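Local coordinates for structural PPIase-like protein L605 (Mimivirus, PDB 2OSE) that belongs to the cyclophilin family, probably binds cyclosporin A and probably catalyses peptidyl-prolyl cis-trans isomerisation, and assembles as a homotrimer, at residues V44-Q49 against G104-D109; P111-F116 against N140-S145. All blocks are in the same frame, centred on the assembly; numbering follows the deposited sequence.

Contact 1 of 2, residues V44-Q49 against G104-D109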
loop_
_atom_site.group_PDB
_atom_site.type_symbol
_atom_site.label_atom_id
_atom_site.label_comp_id
_atom_site.label_asym_id
_atom_site.label_seq_id
_atom_site.Cartn_x
_atom_site.Cartn_y
_atom_site.Cartn_z
ATOM N N VAL A 44 22.363 18.732 -4.066
ATOM C CA VAL A 44 23.226 18.186 -5.146
ATOM C C VAL A 44 24.411 17.386 -4.596
ATOM O O VAL A 44 24.674 16.251 -5.043
ATOM C CB VAL A 44 23.676 19.312 -6.104
ATOM C CG1 VAL A 44 24.798 18.821 -7.077
ATOM C CG2 VAL A 44 22.481 19.792 -6.874
ATOM N N GLU A 45 25.128 17.954 -3.622
ATOM C CA GLU A 45 26.250 17.219 -3.032
ATOM C C GLU A 45 25.828 15.933 -2.335
ATOM O O GLU A 45 26.496 14.912 -2.464
ATOM C CB GLU A 45 27.137 18.118 -2.117
ATOM C CG GLU A 45 27.882 19.218 -2.873
ATOM C CD GLU A 45 28.896 18.720 -3.938
ATOM O OE1 GLU A 45 29.459 17.606 -3.825
ATOM O OE2 GLU A 45 29.133 19.482 -4.899
ATOM N N ASN A 46 24.693 15.964 -1.634
ATOM C CA ASN A 46 24.193 14.745 -1.022
ATOM C C ASN A 46 23.866 13.706 -2.101
ATOM O O ASN A 46 24.239 12.562 -1.975
ATOM C CB ASN A 46 22.943 15.042 -0.176
ATOM C CG ASN A 46 22.415 13.811 0.556
ATOM O OD1 ASN A 46 23.166 13.108 1.253
ATOM N ND2 ASN A 46 21.101 13.555 0.418
ATOM N N PHE A 47 23.188 14.126 -3.166
ATOM C CA PHE A 47 22.883 13.211 -4.273
ATOM C C PHE A 47 24.158 12.609 -4.858
ATOM O O PHE A 47 24.287 11.386 -4.944
ATOM C CB PHE A 47 22.064 13.899 -5.368
ATOM C CG PHE A 47 21.552 12.938 -6.425
ATOM C CD1 PHE A 47 20.308 12.316 -6.276
ATOM C CD2 PHE A 47 22.319 12.650 -7.568
ATOM C CE1 PHE A 47 19.831 11.407 -7.231
ATOM C CE2 PHE A 47 21.850 11.738 -8.540
ATOM C CZ PHE A 47 20.603 11.129 -8.378
ATOM N N VAL A 48 25.106 13.463 -5.251
ATOM C CA VAL A 48 26.369 12.965 -5.813
ATOM C C VAL A 48 27.159 12.047 -4.862
ATOM O O VAL A 48 27.684 11.016 -5.293
ATOM C CB VAL A 48 27.276 14.126 -6.369
ATOM C CG1 VAL A 48 28.573 13.584 -6.912
ATOM C CG2 VAL A 48 26.588 14.898 -7.458
ATOM N N GLN A 49 27.253 12.389 -3.568
ATOM C CA GLN A 49 28.045 11.522 -2.681
ATOM C C GLN A 49 27.378 10.201 -2.398
ATOM O O GLN A 49 28.045 9.217 -2.100
ATOM C CB GLN A 49 28.422 12.223 -1.369
ATOM C CG GLN A 49 29.193 13.507 -1.560
ATOM C CD GLN A 49 30.421 13.358 -2.455
ATOM O OE1 GLN A 49 31.084 12.316 -2.474
ATOM N NE2 GLN A 49 30.738 14.420 -3.184
ATOM N N GLY A 104 18.131 9.008 4.110
ATOM C CA GLY A 104 19.174 9.615 4.928
ATOM C C GLY A 104 19.931 10.679 4.179
ATOM O O GLY A 104 19.495 11.132 3.118
ATOM N N THR A 105 21.053 11.096 4.757
ATOM C CA THR A 105 21.923 12.103 4.188
ATOM C C THR A 105 23.370 11.797 4.577
ATOM O O THR A 105 23.618 11.075 5.553
ATOM C CB THR A 105 21.542 13.562 4.594
ATOM O OG1 THR A 105 22.056 13.885 5.899
ATOM C CG2 THR A 105 20.022 13.814 4.535
ATOM N N VAL A 106 24.313 12.336 3.808
ATOM C CA VAL A 106 25.754 12.146 4.065
ATOM C C VAL A 106 26.259 13.084 5.187
ATOM O O VAL A 106 27.408 12.991 5.624
ATOM C CB VAL A 106 26.619 12.352 2.777
ATOM C CG1 VAL A 106 26.258 11.324 1.697
ATOM C CG2 VAL A 106 26.489 13.803 2.221
ATOM N N TYR A 107 25.393 13.985 5.638
ATOM C CA TYR A 107 25.765 14.954 6.662
ATOM C C TYR A 107 25.447 14.457 8.079
ATOM O O TYR A 107 24.713 15.116 8.811
ATOM C CB TYR A 107 25.032 16.261 6.381
ATOM C CG TYR A 107 25.157 16.725 4.940
ATOM C CD1 TYR A 107 26.394 17.131 4.421
ATOM C CD2 TYR A 107 24.039 16.770 4.098
ATOM C CE1 TYR A 107 26.513 17.574 3.096
ATOM C CE2 TYR A 107 24.143 17.230 2.771
ATOM C CZ TYR A 107 25.389 17.617 2.282
ATOM O OH TYR A 107 25.513 18.036 0.983
ATOM N N CYS A 108 26.001 13.301 8.459
ATOM C CA CYS A 108 25.596 12.586 9.694
ATOM C C CYS A 108 24.071 12.407 9.786
ATOM O O CYS A 108 23.476 12.464 10.885
ATOM C CB CYS A 108 26.118 13.293 10.950
ATOM S SG CYS A 108 27.888 13.604 10.904
ATOM N N ASP A 109 23.444 12.205 8.622
ATOM C CA ASP A 109 21.996 12.040 8.512
ATOM C C ASP A 109 21.197 13.237 8.992
ATOM O O ASP A 109 19.994 13.122 9.273
ATOM C CB ASP A 109 21.542 10.753 9.201
ATOM C CG ASP A 109 21.960 9.521 8.441
ATOM O OD1 ASP A 109 21.400 9.279 7.339
ATOM O OD2 ASP A 109 22.870 8.815 8.930
#

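Contact 2 of 2, residues P111-F116 against N140-S145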
loop_
_atom_site.group_PDB
_atom_site.type_symbol
_atom_site.label_atom_id
_atom_site.label_comp_id
_atom_site.label_asym_id
_atom_site.label_seq_id
_atom_site.Cartn_x
_atom_site.Cartn_y
_atom_site.Cartn_z
ATOM N N PRO A 111 19.049 16.499 8.433
ATOM C CA PRO A 111 18.178 17.066 7.418
ATOM C C PRO A 111 18.912 18.120 6.597
ATOM O O PRO A 111 19.778 18.835 7.137
ATOM C CB PRO A 111 17.086 17.767 8.235
ATOM C CG PRO A 111 17.067 17.097 9.558
ATOM C CD PRO A 111 18.455 16.546 9.788
ATOM N N ILE A 112 18.560 18.238 5.317
ATOM C CA ILE A 112 19.126 19.286 4.468
ATOM C C ILE A 112 18.161 20.450 4.352
ATOM O O ILE A 112 17.067 20.282 3.851
ATOM C CB ILE A 112 19.490 18.769 3.017
ATOM C CG1 ILE A 112 20.395 17.550 3.103
ATOM C CG2 ILE A 112 20.137 19.890 2.191
ATOM C CD1 ILE A 112 20.414 16.685 1.838
ATOM N N PRO A 113 18.581 21.657 4.805
ATOM C CA PRO A 113 17.749 22.856 4.726
ATOM C C PRO A 113 17.500 23.317 3.312
ATOM O O PRO A 113 18.323 23.051 2.436
ATOM C CB PRO A 113 18.578 23.914 5.477
ATOM C CG PRO A 113 19.438 23.124 6.375
ATOM C CD PRO A 113 19.840 21.939 5.520
ATOM N N PRO A 114 16.385 24.037 3.093
ATOM C CA PRO A 114 16.083 24.519 1.766
ATOM C C PRO A 114 16.911 25.764 1.418
ATOM O O PRO A 114 16.361 26.817 1.118
ATOM C CB PRO A 114 14.571 24.816 1.817
ATOM C CG PRO A 114 14.218 24.954 3.287
ATOM C CD PRO A 114 15.376 24.461 4.099
ATOM N N VAL A 115 18.229 25.623 1.445
ATOM C CA VAL A 115 19.092 26.726 1.023
ATOM C C VAL A 115 19.454 26.533 -0.436
ATOM O O VAL A 115 20.378 25.791 -0.740
ATOM C CB VAL A 115 20.395 26.826 1.863
ATOM C CG1 VAL A 115 21.173 28.079 1.455
ATOM C CG2 VAL A 115 20.097 26.867 3.344
ATOM N N PHE A 116 18.726 27.201 -1.319
ATOM C CA PHE A 116 18.891 27.025 -2.762
ATOM C C PHE A 116 19.921 27.971 -3.351
ATOM O O PHE A 116 20.286 28.994 -2.744
ATOM C CB PHE A 116 17.564 27.171 -3.517
ATOM C CG PHE A 116 16.495 26.214 -3.060
ATOM C CD1 PHE A 116 16.827 24.953 -2.575
ATOM C CD2 PHE A 116 15.156 26.578 -3.114
ATOM C CE1 PHE A 116 15.845 24.066 -2.147
ATOM C CE2 PHE A 116 14.171 25.697 -2.679
ATOM C CZ PHE A 116 14.525 24.431 -2.201
ATOM N N ASN A 140 8.454 22.799 9.261
ATOM C CA ASN A 140 9.585 23.278 8.461
ATOM C C ASN A 140 9.954 22.245 7.368
ATOM O O ASN A 140 9.988 21.054 7.632
ATOM C CB ASN A 140 10.825 23.558 9.330
ATOM C CG ASN A 140 10.590 24.629 10.434
ATOM O OD1 ASN A 140 9.832 25.586 10.265
ATOM N ND2 ASN A 140 11.284 24.463 11.549
ATOM N N ARG A 141 10.279 22.751 6.178
ATOM C CA ARG A 141 10.682 21.973 4.998
ATOM C C ARG A 141 12.151 21.533 5.014
ATOM O O ARG A 141 13.045 22.332 5.295
ATOM C CB ARG A 141 10.361 22.827 3.757
ATOM C CG ARG A 141 10.813 22.278 2.394
ATOM C CD ARG A 141 10.157 23.038 1.253
ATOM N NE ARG A 141 10.928 24.198 0.756
ATOM C CZ ARG A 141 10.587 25.489 0.916
ATOM N NH1 ARG A 141 9.473 25.839 1.563
ATOM N NH2 ARG A 141 11.360 26.448 0.414
ATOM N N TYR A 142 12.394 20.260 4.709
ATOM C CA TYR A 142 13.745 19.706 4.587
ATOM C C TYR A 142 13.813 18.717 3.416
ATOM O O TYR A 142 12.794 18.312 2.898
ATOM C CB TYR A 142 14.221 19.009 5.872
ATOM C CG TYR A 142 14.502 19.959 7.036
ATOM C CD1 TYR A 142 15.712 20.696 7.115
ATOM C CD2 TYR A 142 13.549 20.147 8.049
ATOM C CE1 TYR A 142 15.956 21.588 8.192
ATOM C CE2 TYR A 142 13.786 21.052 9.130
ATOM C CZ TYR A 142 14.978 21.757 9.184
ATOM O OH TYR A 142 15.190 22.612 10.246
ATOM N N TYR A 143 15.030 18.335 3.043
ATOM C CA TYR A 143 15.270 17.386 1.978
ATOM C C TYR A 143 16.182 16.310 2.482
ATOM O O TYR A 143 16.848 16.453 3.526
ATOM C CB TYR A 143 15.854 18.077 0.743
ATOM C CG TYR A 143 14.912 19.076 0.150
ATOM C CD1 TYR A 143 14.051 18.722 -0.885
ATOM C CD2 TYR A 143 14.864 20.378 0.621
ATOM C CE1 TYR A 143 13.187 19.628 -1.421
ATOM C CE2 TYR A 143 13.992 21.288 0.099
ATOM C CZ TYR A 143 13.143 20.911 -0.914
ATOM O OH TYR A 143 12.285 21.826 -1.477
ATOM N N ASP A 144 16.187 15.205 1.756
ATOM C CA ASP A 144 17.074 14.109 2.061
ATOM C C ASP A 144 17.503 13.418 0.735
ATOM O O ASP A 144 17.528 14.057 -0.337
ATOM C CB ASP A 144 16.446 13.163 3.140
ATOM C CG ASP A 144 15.059 12.619 2.757
ATOM O OD1 ASP A 144 14.714 12.600 1.535
ATOM O OD2 ASP A 144 14.305 12.187 3.694
ATOM N N SER A 145 17.846 12.142 0.832
ATOM C CA SER A 145 18.211 11.297 -0.308
ATOM C C SER A 145 17.071 10.979 -1.302
ATOM O O SER A 145 17.338 10.428 -2.385
ATOM C CB SER A 145 18.778 9.989 0.237
ATOM O OG SER A 145 17.826 9.353 1.093
#

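Contact 1 of 2, residues V44-Q49 against G104-D109
A buried helix-to-loop contact joins one flank of helix 41-52 to the turn at 104-109, in the long loop between strands 89-92 and 128-135, and its one hydrogen bond runs from Val106 N to Asn46 OD1 at 2.9 Å. Asparagine suits the spot because its short side chain projects from the helix a carbonyl oxygen that can accept a loop N-H. With CG anti to the backbone N (chi1 -177°), the amide reaches across to the loop, where the donor meets OD1 tilted 28° from the carbonyl plane. Thr105 CA also lies 3.3 Å from Asn46 OD1.

Val106 points at the helix and supplies the apolar part: CG1 meets Gln49 CB at 3.9 Å, while CG2 packs 3.8 Å above the centre of the Tyr107 ring and probably helps to fix its tilt. Tyr107, centre of an inverse gamma turn, is long enough to lay its ring beside the helix, with CE2 3.9 Å from Asn46 CB. Tyr107 OH sits 3.5 Å from Glu45 CB and is hydrogen-bonded to Ala42 O. The turn is braced from within by Thr105 N, which meets Asp109 OD1 at 3.2 Å from above the carboxylate plane.

Glu45 turns its carboxylate away to a salt bridge with Arg37. Phe47 and Val48 leave the helix on another side and pack on Leu35 of strand 26-35, so the helix lies between that strand and this loop.

Contact 2 of 2, residues P111-F116 against N140-S145
Tyr142 overlaps Pro111, whose CB comes within 3.4 Å of Tyr142 CD1, beside a single antiparallel beta bridge between Ile112 and Tyr143 in the cyclophilin fold. These two form a hydrogen-bonded pair: Ile112 N gives to Tyr143 O at 3.1 Å, and Tyr143 N gives back to Ile112 O at 2.9 Å. Ile112 O also takes a CA-H...O contact from Tyr142. Prolines at 111, 113 and 114 lack an N-H, which fits a segment that pairs at one residue; Ile112, flanked by two of them, supplies the donor.

Beyond the bridge the chain turns at Pro114, the centre of an inverse gamma turn. The Pro114 ring touches both backbone and side chains of the other segment: CD lies 3.4 Å from Arg141 O, CG over one face of the guanidinium, and CB at the edge of the Tyr143 ring, 4.0 Å from CE2. Arg141 comes back to it through the bend at chi3 (91°), and its NE forms a salt bridge with Asp166. The side chains of Tyr143 and Phe116 run across each other at about a right angle, with ring planes 62° apart, and both rings meet Phe40 edge-to-face. The Tyr143 hydroxyl is hydrogen-bonded to Asp166 O, and Phe116 CZ lies 3.5 Å from Tyr143 OH, which lies at the edge of the Phe116 ring, near its plane.

After strands 16-23 and 26-35 the chain forms helix 41-52, and contact 1 closes when the chain, after strands 83-85 and 89-92, reaches 104-109. Only then does contact 2 open: 111-116 follows almost at once, and the chain passes through strand 128-135 before 140-145 returns to it. The loops are therefore in series, neither nested nor crossed, with centres about 11 Å apart. Still, they touch. Gly104 O and Ser145 N, 3.0 Å apart, probably form a hydrogen bond. Asn46 ND2 packs 3.5 Å from Ile112 CD1. The 104-116 part of this long loop is thus held between helix 41-52 and the segment around strand 141-142, which pairs with strand 128-135.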